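PDB 3TU6: pseudoazurin (Blue copper protein) from Sinorhizobium meliloti, which binds one copper ion per molecule and, like other cupredoxins of the periplasm, probably shuttles electrons between redox partners. Local coordinates for residues A[75-80]-A[87-92]; A[40-45]-A[81-86]; A[3-8]-A[32-37]. All coordinates share one frame; numbering follows the deposited sequence.

Contact 1: residues A[75-80]-A[87-92]; sequences VYMYQC and GMIGAI. With CU (copper (II) ion), chain B.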
ATOM      1  N   VAL A  75      -5.885  -6.845  -4.842  1.00 26.09           N
ATOM      2  CA  VAL A  75      -4.729  -6.272  -4.167  1.00 24.95           C
ATOM      3  C   VAL A  75      -4.384  -4.917  -4.779  1.00 24.45           C
ATOM      4  O   VAL A  75      -4.272  -4.790  -6.000  1.00 23.88           O
ATOM      5  CB  VAL A  75      -3.499  -7.193  -4.273  1.00 24.41           C
ATOM      6  CG1 VAL A  75      -2.327  -6.608  -3.495  1.00 17.01           C
ATOM      7  CG2 VAL A  75      -3.836  -8.588  -3.771  1.00 25.17           C
ATOM      8  N   TYR A  76      -4.225  -3.916  -3.917  1.00 21.27           N
ATOM      9  CA  TYR A  76      -3.832  -2.574  -4.324  1.00 20.52           C
ATOM     10  C   TYR A  76      -2.407  -2.314  -3.839  1.00 19.49           C
ATOM     11  O   TYR A  76      -2.165  -2.258  -2.633  1.00 17.31           O
ATOM     12  CB  TYR A  76      -4.779  -1.535  -3.718  1.00 20.99           C
ATOM     13  CG  TYR A  76      -6.197  -1.581  -4.249  1.00 20.52           C
ATOM     14  CD1 TYR A  76      -7.063  -2.620  -3.904  1.00 27.86           C
ATOM     15  CD2 TYR A  76      -6.682  -0.574  -5.079  1.00 19.22           C
ATOM     16  CE1 TYR A  76      -8.366  -2.658  -4.385  1.00 22.66           C
ATOM     17  CE2 TYR A  76      -7.981  -0.606  -5.564  1.00 21.45           C
ATOM     18  CZ  TYR A  76      -8.819  -1.647  -5.214  1.00 24.29           C
ATOM     19  OH  TYR A  76     -10.106  -1.674  -5.698  1.00 29.50           O
ATOM     20  N   MET A  77      -1.469  -2.170  -4.775  1.00 19.69           N
ATOM     21  CA  MET A  77      -0.077  -1.862  -4.445  1.00 20.04           C
ATOM     22  C   MET A  77       0.175  -0.367  -4.615  1.00 20.26           C
ATOM     23  O   MET A  77       0.006   0.175  -5.708  1.00 21.13           O
ATOM     24  CB  MET A  77       0.881  -2.648  -5.341  1.00 20.04           C
ATOM     25  CG  MET A  77       0.725  -4.163  -5.258  1.00 20.00           C
ATOM     26  SD  MET A  77       1.053  -4.856  -3.626  1.00 22.39           S
ATOM     27  CE  MET A  77       2.796  -4.482  -3.427  1.00 13.33           C
ATOM     28  N   TYR A  78       0.579   0.287  -3.527  1.00 19.93           N
ATOM     29  CA  TYR A  78       0.812   1.732  -3.520  1.00 19.40           C
ATOM     30  C   TYR A  78       2.203   2.050  -2.973  1.00 19.70           C
ATOM     31  O   TYR A  78       2.855   1.192  -2.373  1.00 20.59           O
ATOM     32  CB  TYR A  78      -0.273   2.440  -2.702  1.00 18.97           C
ATOM     33  CG  TYR A  78      -0.243   2.138  -1.219  1.00 19.57           C
ATOM     34  CD1 TYR A  78       0.534   2.902  -0.353  1.00 10.53           C
ATOM     35  CD2 TYR A  78      -0.993   1.095  -0.681  1.00 17.58           C
ATOM     36  CE1 TYR A  78       0.574   2.631   1.001  1.00 13.39           C
ATOM     37  CE2 TYR A  78      -0.967   0.821   0.682  1.00 20.81           C
ATOM     38  CZ  TYR A  78      -0.182   1.595   1.517  1.00 16.49           C
ATOM     39  OH  TYR A  78      -0.145   1.340   2.867  1.00 16.41           O
ATOM     40  N   GLN A  79       2.646   3.289  -3.175  1.00 16.70           N
ATOM     41  CA  GLN A  79       4.011   3.683  -2.833  1.00 16.99           C
ATOM     42  C   GLN A  79       4.103   5.102  -2.288  1.00 16.63           C
ATOM     43  O   GLN A  79       3.172   5.896  -2.426  1.00 19.00           O
ATOM     44  CB  GLN A  79       4.904   3.577  -4.074  1.00 16.59           C
ATOM     45  CG  GLN A  79       4.546   4.563  -5.189  1.00 19.08           C
ATOM     46  CD  GLN A  79       5.491   4.482  -6.374  1.00 27.50           C
ATOM     47  OE1 GLN A  79       5.856   3.395  -6.822  1.00 29.16           O
ATOM     48  NE2 GLN A  79       5.887   5.639  -6.891  1.00 25.64           N
ATOM     49  N   CYS A  80       5.243   5.399  -1.669  1.00 15.21           N
ATOM     50  CA  CYS A  80       5.645   6.766  -1.361  1.00 18.29           C
ATOM     51  C   CYS A  80       6.698   7.167  -2.388  1.00 18.49           C
ATOM     52  O   CYS A  80       7.764   6.559  -2.448  1.00 19.18           O
ATOM     53  CB  CYS A  80       6.233   6.855   0.048  1.00 16.90           C
ATOM     54  SG  CYS A  80       6.945   8.464   0.451  1.00 20.67           S
ATOM     55  N   GLY A  87      12.279   1.472  -0.252  1.00 22.33           N
ATOM     56  CA  GLY A  87      11.410   0.347   0.095  1.00 21.18           C
ATOM     57  C   GLY A  87      10.067   0.717   0.700  1.00 19.12           C
ATOM     58  O   GLY A  87       9.359  -0.156   1.206  1.00 16.99           O
ATOM     59  N   MET A  88       9.697   1.996   0.641  1.00 17.37           N
ATOM     60  CA  MET A  88       8.447   2.454   1.246  1.00 16.58           C
ATOM     61  C   MET A  88       7.249   2.187   0.333  1.00 19.26           C
ATOM     62  O   MET A  88       6.765   3.081  -0.368  1.00 16.07           O
ATOM     63  CB  MET A  88       8.527   3.940   1.618  1.00 16.55           C
ATOM     64  CG  MET A  88       7.335   4.418   2.437  1.00 14.25           C
ATOM     65  SD  MET A  88       7.626   5.937   3.363  1.00 18.17           S
ATOM     66  CE  MET A  88       6.051   6.105   4.197  1.00 19.63           C
ATOM     67  N   ILE A  89       6.789   0.938   0.340  1.00 20.79           N
ATOM     68  CA  ILE A  89       5.546   0.561  -0.327  1.00 20.86           C
ATOM     69  C   ILE A  89       4.619  -0.137   0.666  1.00 21.02           C
ATOM     70  O   ILE A  89       5.058  -0.608   1.719  1.00 19.45           O
ATOM     71  CB  ILE A  89       5.788  -0.355  -1.553  1.00 20.86           C
ATOM     72  CG1 ILE A  89       6.530  -1.636  -1.156  1.00 19.66           C
ATOM     73  CG2 ILE A  89       6.574   0.389  -2.624  1.00 24.26           C
ATOM     74  CD1 ILE A  89       6.535  -2.692  -2.249  1.00 17.60           C
ATOM     75  N   GLY A  90       3.338  -0.188   0.320  1.00 20.61           N
ATOM     76  CA  GLY A  90       2.343  -0.885   1.127  1.00 19.46           C
ATOM     77  C   GLY A  90       1.299  -1.550   0.256  1.00 18.28           C
ATOM     78  O   GLY A  90       1.262  -1.337  -0.959  1.00 17.83           O
ATOM     79  N   ALA A  91       0.446  -2.352   0.882  1.00 16.50           N
ATOM     80  CA  ALA A  91      -0.605  -3.067   0.173  1.00 17.74           C
ATOM     81  C   ALA A  91      -1.947  -2.918   0.879  1.00 19.32           C
ATOM     82  O   ALA A  91      -2.009  -2.831   2.106  1.00 20.13           O
ATOM     83  CB  ALA A  91      -0.243  -4.537   0.045  1.00 16.52           C
ATOM     84  N   ILE A  92      -3.014  -2.871   0.087  1.00 21.49           N
ATOM     85  CA  ILE A  92      -4.374  -2.968   0.602  1.00 22.67           C
ATOM     86  C   ILE A  92      -5.046  -4.128  -0.115  1.00 21.70           C
ATOM     87  O   ILE A  92      -5.217  -4.090  -1.334  1.00 21.84           O
ATOM     88  CB  ILE A  92      -5.194  -1.683   0.359  1.00 21.05           C
ATOM     89  CG1 ILE A  92      -4.462  -0.458   0.909  1.00 25.59           C
ATOM     90  CG2 ILE A  92      -6.571  -1.810   0.999  1.00 22.04           C
ATOM     91  CD1 ILE A  92      -5.212   0.842   0.700  1.00 22.93           C
TER
HETATM   92 CU    CU B 201       7.936   8.242   2.445  1.00 19.69          CU
HETATM   93  O   HOH W   1      -1.209  -0.887   3.985  1.00 21.27           O

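Contact 2: residues A[40-45]-A[81-86]; sequences KGHNSA and APHVGM. With CU (copper (II) ion), chain B.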
ATOM      1  N   LYS A  40       6.374  13.782   8.616  1.00 25.17           N
ATOM      2  CA  LYS A  40       6.232  14.573   7.393  1.00 26.02           C
ATOM      3  C   LYS A  40       7.177  14.101   6.291  1.00 25.53           C
ATOM      4  O   LYS A  40       8.158  13.402   6.552  1.00 26.47           O
ATOM      5  CB  LYS A  40       6.479  16.056   7.683  1.00 28.32           C
ATOM      6  CG  LYS A  40       5.602  16.643   8.786  1.00 29.94           C
ATOM      7  CD  LYS A  40       4.119  16.577   8.441  1.00 33.63           C
ATOM      8  CE  LYS A  40       3.280  17.306   9.479  1.00 44.28           C
ATOM      9  NZ  LYS A  40       1.826  17.272   9.157  1.00 47.50           N
ATOM     10  N   GLY A  41       6.863  14.490   5.058  1.00 24.49           N
ATOM     11  CA  GLY A  41       7.692  14.180   3.895  1.00 24.38           C
ATOM     12  C   GLY A  41       7.260  12.958   3.102  1.00 23.12           C
ATOM     13  O   GLY A  41       7.953  12.558   2.166  1.00 23.11           O
ATOM     14  N   HIS A  42       6.120  12.366   3.460  1.00 23.32           N
ATOM     15  CA  HIS A  42       5.610  11.180   2.766  1.00 22.41           C
ATOM     16  C   HIS A  42       4.335  11.479   1.989  1.00 21.77           C
ATOM     17  O   HIS A  42       3.641  12.462   2.254  1.00 23.36           O
ATOM     18  CB  HIS A  42       5.323  10.049   3.757  1.00 22.89           C
ATOM     19  CG  HIS A  42       6.467   9.733   4.668  1.00 24.26           C
ATOM     20  ND1 HIS A  42       7.577   9.029   4.254  1.00 19.16           N
ATOM     21  CD2 HIS A  42       6.669  10.018   5.975  1.00 20.83           C
ATOM     22  CE1 HIS A  42       8.415   8.900   5.267  1.00 20.35           C
ATOM     23  NE2 HIS A  42       7.887   9.490   6.323  1.00 19.71           N
ATOM     24  N   ASN A  43       4.041  10.615   1.023  1.00 20.75           N
ATOM     25  CA  ASN A  43       2.765  10.629   0.321  1.00 19.72           C
ATOM     26  C   ASN A  43       2.295   9.199   0.072  1.00 19.07           C
ATOM     27  O   ASN A  43       3.018   8.245   0.363  1.00 19.49           O
ATOM     28  CB  ASN A  43       2.873  11.403  -1.000  1.00 19.47           C
ATOM     29  CG  ASN A  43       3.458  10.572  -2.135  1.00 21.05           C
ATOM     30  OD1 ASN A  43       4.514   9.951  -1.996  1.00 18.21           O
ATOM     31  ND2 ASN A  43       2.773  10.569  -3.272  1.00 26.99           N
ATOM     32  N   SER A  44       1.084   9.062  -0.460  1.00 18.83           N
ATOM     33  CA  SER A  44       0.558   7.765  -0.873  1.00 20.32           C
ATOM     34  C   SER A  44      -0.017   7.872  -2.279  1.00 19.68           C
ATOM     35  O   SER A  44      -0.891   8.702  -2.533  1.00 19.44           O
ATOM     36  CB  SER A  44      -0.522   7.287   0.097  1.00 20.92           C
ATOM     37  OG  SER A  44      -1.020   6.018  -0.293  1.00 22.29           O
ATOM     38  N   ALA A  45       0.485   7.034  -3.184  1.00 19.31           N
ATOM     39  CA  ALA A  45       0.006   6.990  -4.563  1.00 20.00           C
ATOM     40  C   ALA A  45      -0.024   5.546  -5.056  1.00 20.28           C
ATOM     41  O   ALA A  45       0.884   4.769  -4.766  1.00 18.19           O
ATOM     42  CB  ALA A  45       0.899   7.836  -5.460  1.00 18.93           C
ATOM     43  N   ALA A  81       6.400   8.186  -3.191  1.00 20.18           N
ATOM     44  CA  ALA A  81       7.285   8.584  -4.292  1.00 21.67           C
ATOM     45  C   ALA A  81       8.699   8.957  -3.826  1.00 21.63           C
ATOM     46  O   ALA A  81       9.679   8.479  -4.400  1.00 24.26           O
ATOM     47  CB  ALA A  81       6.663   9.727  -5.098  1.00 23.44           C
ATOM     48  N   PRO A  82       8.812   9.810  -2.791  1.00 20.13           N
ATOM     49  CA  PRO A  82      10.137  10.134  -2.254  1.00 20.84           C
ATOM     50  C   PRO A  82      10.971   8.938  -1.777  1.00 19.67           C
ATOM     51  O   PRO A  82      12.189   8.938  -1.958  1.00 20.31           O
ATOM     52  CB  PRO A  82       9.815  11.055  -1.073  1.00 23.11           C
ATOM     53  CG  PRO A  82       8.553  11.718  -1.458  1.00 19.93           C
ATOM     54  CD  PRO A  82       7.775  10.717  -2.261  1.00 19.87           C
ATOM     55  N   HIS A  83      10.327   7.934  -1.183  1.00 19.50           N
ATOM     56  CA  HIS A  83      11.048   6.845  -0.518  1.00 18.11           C
ATOM     57  C   HIS A  83      10.789   5.449  -1.100  1.00 17.92           C
ATOM     58  O   HIS A  83      11.159   4.451  -0.481  1.00 18.64           O
ATOM     59  CB  HIS A  83      10.724   6.853   0.979  1.00 17.51           C
ATOM     60  CG  HIS A  83      10.918   8.189   1.629  1.00 16.06           C
ATOM     61  ND1 HIS A  83       9.873   8.920   2.153  1.00 21.29           N
ATOM     62  CD2 HIS A  83      12.032   8.931   1.826  1.00 16.61           C
ATOM     63  CE1 HIS A  83      10.338  10.050   2.654  1.00 17.47           C
ATOM     64  NE2 HIS A  83      11.644  10.083   2.468  1.00 20.01           N
ATOM     65  N   VAL A  84      10.178   5.367  -2.282  1.00 18.48           N
ATOM     66  CA  VAL A  84       9.895   4.063  -2.894  1.00 17.60           C
ATOM     67  C   VAL A  84      11.182   3.267  -3.126  1.00 19.66           C
ATOM     68  O   VAL A  84      11.223   2.066  -2.859  1.00 18.98           O
ATOM     69  CB  VAL A  84       9.096   4.172  -4.219  1.00 19.35           C
ATOM     70  CG1 VAL A  84       9.845   5.003  -5.256  1.00 20.20           C
ATOM     71  CG2 VAL A  84       8.783   2.779  -4.763  1.00 13.31           C
ATOM     72  N   GLY A  85      12.230   3.943  -3.590  1.00 20.14           N
ATOM     73  CA  GLY A  85      13.531   3.312  -3.805  1.00 21.76           C
ATOM     74  C   GLY A  85      14.167   2.787  -2.528  1.00 22.59           C
ATOM     75  O   GLY A  85      14.975   1.860  -2.571  1.00 17.43           O
ATOM     76  N   MET A  86      13.799   3.388  -1.396  1.00 22.10           N
ATOM     77  CA  MET A  86      14.234   2.930  -0.076  1.00 23.30           C
ATOM     78  C   MET A  86      13.342   1.811   0.476  1.00 23.79           C
ATOM     79  O   MET A  86      13.612   1.277   1.553  1.00 26.46           O
ATOM     80  CB  MET A  86      14.247   4.102   0.911  1.00 23.57           C
ATOM     81  CG  MET A  86      15.136   5.265   0.488  1.00 22.68           C
ATOM     82  SD  MET A  86      15.117   6.620   1.678  1.00 28.63           S
ATOM     83  CE  MET A  86      15.971   5.866   3.062  1.00 27.65           C
TER
HETATM   84 CU    CU B 201       7.936   8.242   2.445  1.00 19.69          CU

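Contact 3: residues A[3-8]-A[32-37]; sequences EYRVEM and TVTFVA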
ATOM      1  N   GLU A   3     -13.621   1.823   8.401  1.00 26.37           N
ATOM      2  CA  GLU A   3     -12.659   2.863   8.049  1.00 26.35           C
ATOM      3  C   GLU A   3     -11.332   2.558   8.723  1.00 26.21           C
ATOM      4  O   GLU A   3     -11.252   2.517   9.953  1.00 26.97           O
ATOM      5  CB  GLU A   3     -13.176   4.235   8.491  1.00 27.55           C
ATOM      6  CG  GLU A   3     -14.563   4.574   7.953  1.00 31.68           C
ATOM      7  CD  GLU A   3     -14.984   6.004   8.243  1.00 38.52           C
ATOM      8  OE1 GLU A   3     -14.598   6.546   9.300  1.00 50.64           O
ATOM      9  OE2 GLU A   3     -15.711   6.586   7.410  1.00 49.43           O
ATOM     10  N   TYR A   4     -10.296   2.340   7.915  1.00 23.86           N
ATOM     11  CA  TYR A   4      -8.981   1.945   8.419  1.00 23.49           C
ATOM     12  C   TYR A   4      -7.954   3.064   8.296  1.00 23.73           C
ATOM     13  O   TYR A   4      -8.156   4.032   7.558  1.00 22.54           O
ATOM     14  CB  TYR A   4      -8.501   0.692   7.686  1.00 22.13           C
ATOM     15  CG  TYR A   4      -9.405  -0.496   7.923  1.00 22.23           C
ATOM     16  CD1 TYR A   4      -9.470  -1.098   9.175  1.00 20.33           C
ATOM     17  CD2 TYR A   4     -10.208  -1.006   6.904  1.00 15.84           C
ATOM     18  CE1 TYR A   4     -10.304  -2.180   9.411  1.00 22.01           C
ATOM     19  CE2 TYR A   4     -11.048  -2.094   7.131  1.00 12.32           C
ATOM     20  CZ  TYR A   4     -11.088  -2.676   8.388  1.00 23.69           C
ATOM     21  OH  TYR A   4     -11.909  -3.751   8.629  1.00 28.55           O
ATOM     22  N   ARG A   5      -6.857   2.918   9.038  1.00 24.02           N
ATOM     23  CA  ARG A   5      -5.785   3.912   9.084  1.00 24.96           C
ATOM     24  C   ARG A   5      -4.440   3.280   8.745  1.00 22.18           C
ATOM     25  O   ARG A   5      -4.108   2.211   9.252  1.00 17.47           O
ATOM     26  CB  ARG A   5      -5.694   4.529  10.482  1.00 26.73           C
ATOM     27  CG  ARG A   5      -6.901   5.348  10.904  1.00 33.42           C
ATOM     28  CD  ARG A   5      -7.024   6.626  10.095  1.00 42.16           C
ATOM     29  NE  ARG A   5      -7.852   7.629  10.764  1.00 47.31           N
ATOM     30  CZ  ARG A   5      -7.453   8.405  11.773  1.00 52.27           C
ATOM     31  NH1 ARG A   5      -6.221   8.307  12.267  1.00 49.23           N
ATOM     32  NH2 ARG A   5      -8.299   9.285  12.300  1.00 60.02           N
ATOM     33  N   VAL A   6      -3.675   3.951   7.888  1.00 21.78           N
ATOM     34  CA  VAL A   6      -2.294   3.574   7.608  1.00 20.49           C
ATOM     35  C   VAL A   6      -1.400   4.778   7.870  1.00 19.75           C
ATOM     36  O   VAL A   6      -1.524   5.803   7.201  1.00 21.60           O
ATOM     37  CB  VAL A   6      -2.107   3.120   6.150  1.00 20.90           C
ATOM     38  CG1 VAL A   6      -0.636   2.833   5.865  1.00 18.31           C
ATOM     39  CG2 VAL A   6      -2.957   1.898   5.864  1.00 14.44           C
ATOM     40  N   GLU A   7      -0.509   4.655   8.849  1.00 19.82           N
ATOM     41  CA  GLU A   7       0.396   5.743   9.202  1.00 21.06           C
ATOM     42  C   GLU A   7       1.610   5.760   8.281  1.00 20.78           C
ATOM     43  O   GLU A   7       2.176   4.711   7.970  1.00 21.68           O
ATOM     44  CB  GLU A   7       0.842   5.618  10.658  1.00 21.63           C
ATOM     45  CG  GLU A   7      -0.296   5.767  11.658  1.00 26.90           C
ATOM     46  CD  GLU A   7       0.184   5.815  13.097  1.00 30.16           C
ATOM     47  OE1 GLU A   7      -0.465   6.501  13.913  1.00 37.42           O
ATOM     48  OE2 GLU A   7       1.208   5.173  13.412  1.00 36.95           O
ATOM     49  N   MET A   8       1.995   6.957   7.845  1.00 20.51           N
ATOM     50  CA  MET A   8       3.192   7.150   7.029  1.00 20.45           C
ATOM     51  C   MET A   8       4.307   7.616   7.963  1.00 20.83           C
ATOM     52  O   MET A   8       4.234   8.713   8.522  1.00 19.40           O
ATOM     53  CB  MET A   8       2.923   8.176   5.922  1.00 20.46           C
ATOM     54  CG  MET A   8       1.644   7.896   5.132  1.00 18.97           C
ATOM     55  SD  MET A   8       1.414   8.929   3.667  1.00 19.99           S
ATOM     56  CE  MET A   8       1.048  10.516   4.426  1.00  8.45           C
ATOM     57  N   THR A  32     -12.930   2.002   3.468  1.00 26.10           N
ATOM     58  CA  THR A  32     -12.005   3.095   3.169  1.00 26.82           C
ATOM     59  C   THR A  32     -10.717   2.970   3.977  1.00 26.31           C
ATOM     60  O   THR A  32     -10.715   2.417   5.079  1.00 25.96           O
ATOM     61  CB  THR A  32     -12.631   4.475   3.471  1.00 28.44           C
ATOM     62  OG1 THR A  32     -12.919   4.583   4.871  1.00 25.33           O
ATOM     63  CG2 THR A  32     -13.909   4.678   2.670  1.00 29.58           C
ATOM     64  N   VAL A  33      -9.628   3.487   3.412  1.00 25.39           N
ATOM     65  CA  VAL A  33      -8.346   3.577   4.103  1.00 25.43           C
ATOM     66  C   VAL A  33      -7.856   5.023   4.058  1.00 24.72           C
ATOM     67  O   VAL A  33      -7.742   5.611   2.983  1.00 25.94           O
ATOM     68  CB  VAL A  33      -7.287   2.652   3.463  1.00 25.68           C
ATOM     69  CG1 VAL A  33      -5.897   2.962   4.008  1.00 25.80           C
ATOM     70  CG2 VAL A  33      -7.640   1.196   3.706  1.00 22.61           C
ATOM     71  N   THR A  34      -7.580   5.585   5.234  1.00 23.88           N
ATOM     72  CA  THR A  34      -7.081   6.951   5.352  1.00 22.00           C
ATOM     73  C   THR A  34      -5.605   6.930   5.722  1.00 22.63           C
ATOM     74  O   THR A  34      -5.201   6.244   6.663  1.00 23.13           O
ATOM     75  CB  THR A  34      -7.856   7.737   6.426  1.00 24.44           C
ATOM     76  OG1 THR A  34      -9.252   7.747   6.100  1.00 23.62           O
ATOM     77  CG2 THR A  34      -7.344   9.169   6.528  1.00 21.89           C
ATOM     78  N   PHE A  35      -4.801   7.684   4.977  1.00 21.50           N
ATOM     79  CA  PHE A  35      -3.369   7.763   5.238  1.00 19.49           C
ATOM     80  C   PHE A  35      -3.076   8.913   6.190  1.00 20.28           C
ATOM     81  O   PHE A  35      -3.605  10.007   6.024  1.00 21.98           O
ATOM     82  CB  PHE A  35      -2.597   7.898   3.927  1.00 18.10           C
ATOM     83  CG  PHE A  35      -2.611   6.642   3.111  1.00 14.54           C
ATOM     84  CD1 PHE A  35      -1.637   5.680   3.303  1.00  7.02           C
ATOM     85  CD2 PHE A  35      -3.622   6.399   2.194  1.00 16.13           C
ATOM     86  CE1 PHE A  35      -1.650   4.507   2.574  1.00 16.77           C
ATOM     87  CE2 PHE A  35      -3.642   5.222   1.457  1.00 22.35           C
ATOM     88  CZ  PHE A  35      -2.652   4.271   1.652  1.00 13.62           C
ATOM     89  N   VAL A  36      -2.247   8.646   7.195  1.00 22.05           N
ATOM     90  CA  VAL A  36      -1.970   9.605   8.260  1.00 21.96           C
ATOM     91  C   VAL A  36      -0.521  10.068   8.172  1.00 21.49           C
ATOM     92  O   VAL A  36       0.399   9.249   8.123  1.00 20.59           O
ATOM     93  CB  VAL A  36      -2.217   8.976   9.648  1.00 21.74           C
ATOM     94  CG1 VAL A  36      -2.082  10.024  10.749  1.00 22.53           C
ATOM     95  CG2 VAL A  36      -3.592   8.318   9.696  1.00 24.81           C
ATOM     96  N   ALA A  37      -0.324  11.384   8.156  1.00 22.05           N
ATOM     97  CA  ALA A  37       1.009  11.970   8.079  1.00 23.47           C
ATOM     98  C   ALA A  37       1.581  12.163   9.479  1.00 24.09           C
ATOM     99  O   ALA A  37       1.764  13.295   9.930  1.00 24.79           O
ATOM    100  CB  ALA A  37       0.960  13.302   7.332  1.00 24.20           C
TER
HETATM  101  O   HOH W   2     -10.555   5.137   6.341  1.00 21.91           O

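Contact 1: residues A[75-80]-A[87-92]
Tyr76 to Gln79 and Ile89 to Ile92 pair as the antiparallel beta hairpin of a cupredoxin barrel, a buried contact near the centre of the molecule whose connecting loop carries the copper ligand His83, between Cys80 and Met88 at the strand ends. The two strands run at 159° to each other. Tyr76 with Ile92 and Tyr78 with Gly90 are hydrogen-bonded pairs, each closed by two N-H to O bonds; Met77 with Ala91 and Gln79 with Ile89 are the non-hydrogen-bonded pairs.

Tyr78 packs over Gly90. With CG set between the backbone N and the carbonyl carbon (chi1 67°), the ring folds across the neighbouring strand and lays its face on the glycine, whose CA sits 3.9 Å from the ring centroid in a CH-pi contact. A CB on Gly90 would run into the phenol oxygen. Farther along, CE2 of Tyr78 reaches CG1 of Ile92 at 3.7 Å. A water in the plane of the ring lies 2.7 Å from Tyr78 OH and donates to Ala91 O, tying the phenol to the opposite strand. Phe20 and Phe35 pack edge-to-face with this ring.

On the other face, Met77 bends at chi2 and chi3 and brings SD to 3.9 Å from Ala91 CB; on this same face helix 112-125 covers Ile89 and Ala91, and Tyr108 touches Met77. Past the last pair, Cys80 N donates to Met88 O, holding the two loop ends together where both side chains turn to the metal. Cys80 CB packs on Met88 CG, and the copper is bound by Cys80 SG at 2.2 Å and by Met88 SD at 2.5 Å.

Contact 2: residues A[40-45]-A[81-86]
His42 and His83 meet at the copper of this type 1 (blue copper) site, each giving ND1 to the metal from a different loop of the cupredoxin fold. Starting from His42, CB stands 3.4 Å from the copper, and CG, anti to the carbonyl carbon and so beside the backbone N (chi1 -52°), carries the ring round to it. ND1 then binds the metal at 2.0 Å. The next atom, CE1, faces His83 ND1 at 3.4 Å, while NE2 at the far end is held by a hydrogen bond to Asn10, which probably helps to fix the rotation of the ring.

His83 approaches at about a right angle, and its ND1 completes the pair at 2.1 Å from the copper. The two rings meet rim to rim, with planes at 57° and neither over the other's face; the two ND1 atoms come close because they share a metal. Cys80 and Met88 supply the remaining ligands. Pro82, the residue before His83, lays CB over the centre of one face of the His83 ring, and its CG touches Gly41 O.

Next to the metal ligand, Asn43 bridges the loops. Its OD1 accepts the backbone N-H of Ala81 in the plane of the amide, just beyond Cys80, while ND2 bonds to Gly60 O. A leucine in its place would remove both bonds and would probably leave the Ala81 N-H without its acceptor and the ligand loop less firmly fixed against 40-45. The Ala81 N to Asn43 OD1 bond measures 2.8 Å, and the same oxygen lies 3.4 Å from Pro82 CD.

Contact 3: residues A[3-8]-A[32-37]
Val6 turns CG1 anti to its amide nitrogen (chi1 176°) and Phe35 sets CG anti to its carbonyl carbon (chi1 -71°), which sets the two side chains alongside each other, Val6 CG1 to Phe35 CE1 3.8 Å, in the parallel strand pair 3-8 and 32-36 of the cupredoxin barrel. The other branch of Val6, CG2, meets Val33 CG1 at 3.6 Å, and that same Val33 methyl lies over one face of the Phe35 ring, toward its rim. Phe20 and Ile25 of strand 19-27 also pack on Val6.

Met8 crosses Phe35 at about a right angle: its sulfur rests 4.1 Å from Phe35 CB and makes an oblique Met-aromatic contact, while CE reaches Ala37. Met8 also packs against His42, a copper ligand.

Five backbone bonds zip the strands, from Tyr4 N to Thr32 O through to Met8 N to Val36 O. The face bearing Thr32 and Thr34 is more polar and solvent-accessible. There Arg5 leans its CD and NH1 on Val36 CG2, and Thr34 OG1 is hydrogen-bonded to Thr67 OG1. A water donates to Tyr4 O while lying 2.8 Å from Thr32 OG1 and 2.9 Å from Thr34 OG1.

In the fold
From the N terminus, strand 3-8 is the first to find its partner: contact 3 closes when 32-37 returns parallel to it, after strand 19-27 has passed along the other side of 3-8. The chain then runs into 40-45, which waits for 81-86. Contact 1 opens at 75-80 before that partner arrives, and its second half, 87-92, follows directly after 81-86, so contacts 1 and 2 cross while contact 3 stands in series before both. Contact 3 joins strands 3-9 and 32-36, contact 1 strands 74-79 and 89-94, and contact 2 the two ligand loops at the copper. A probable hydrogen bond from Gln79 N to Ala45 O further joins contacts 1 and 2; Val33 touches Ile92, and Phe35 touches Ser44.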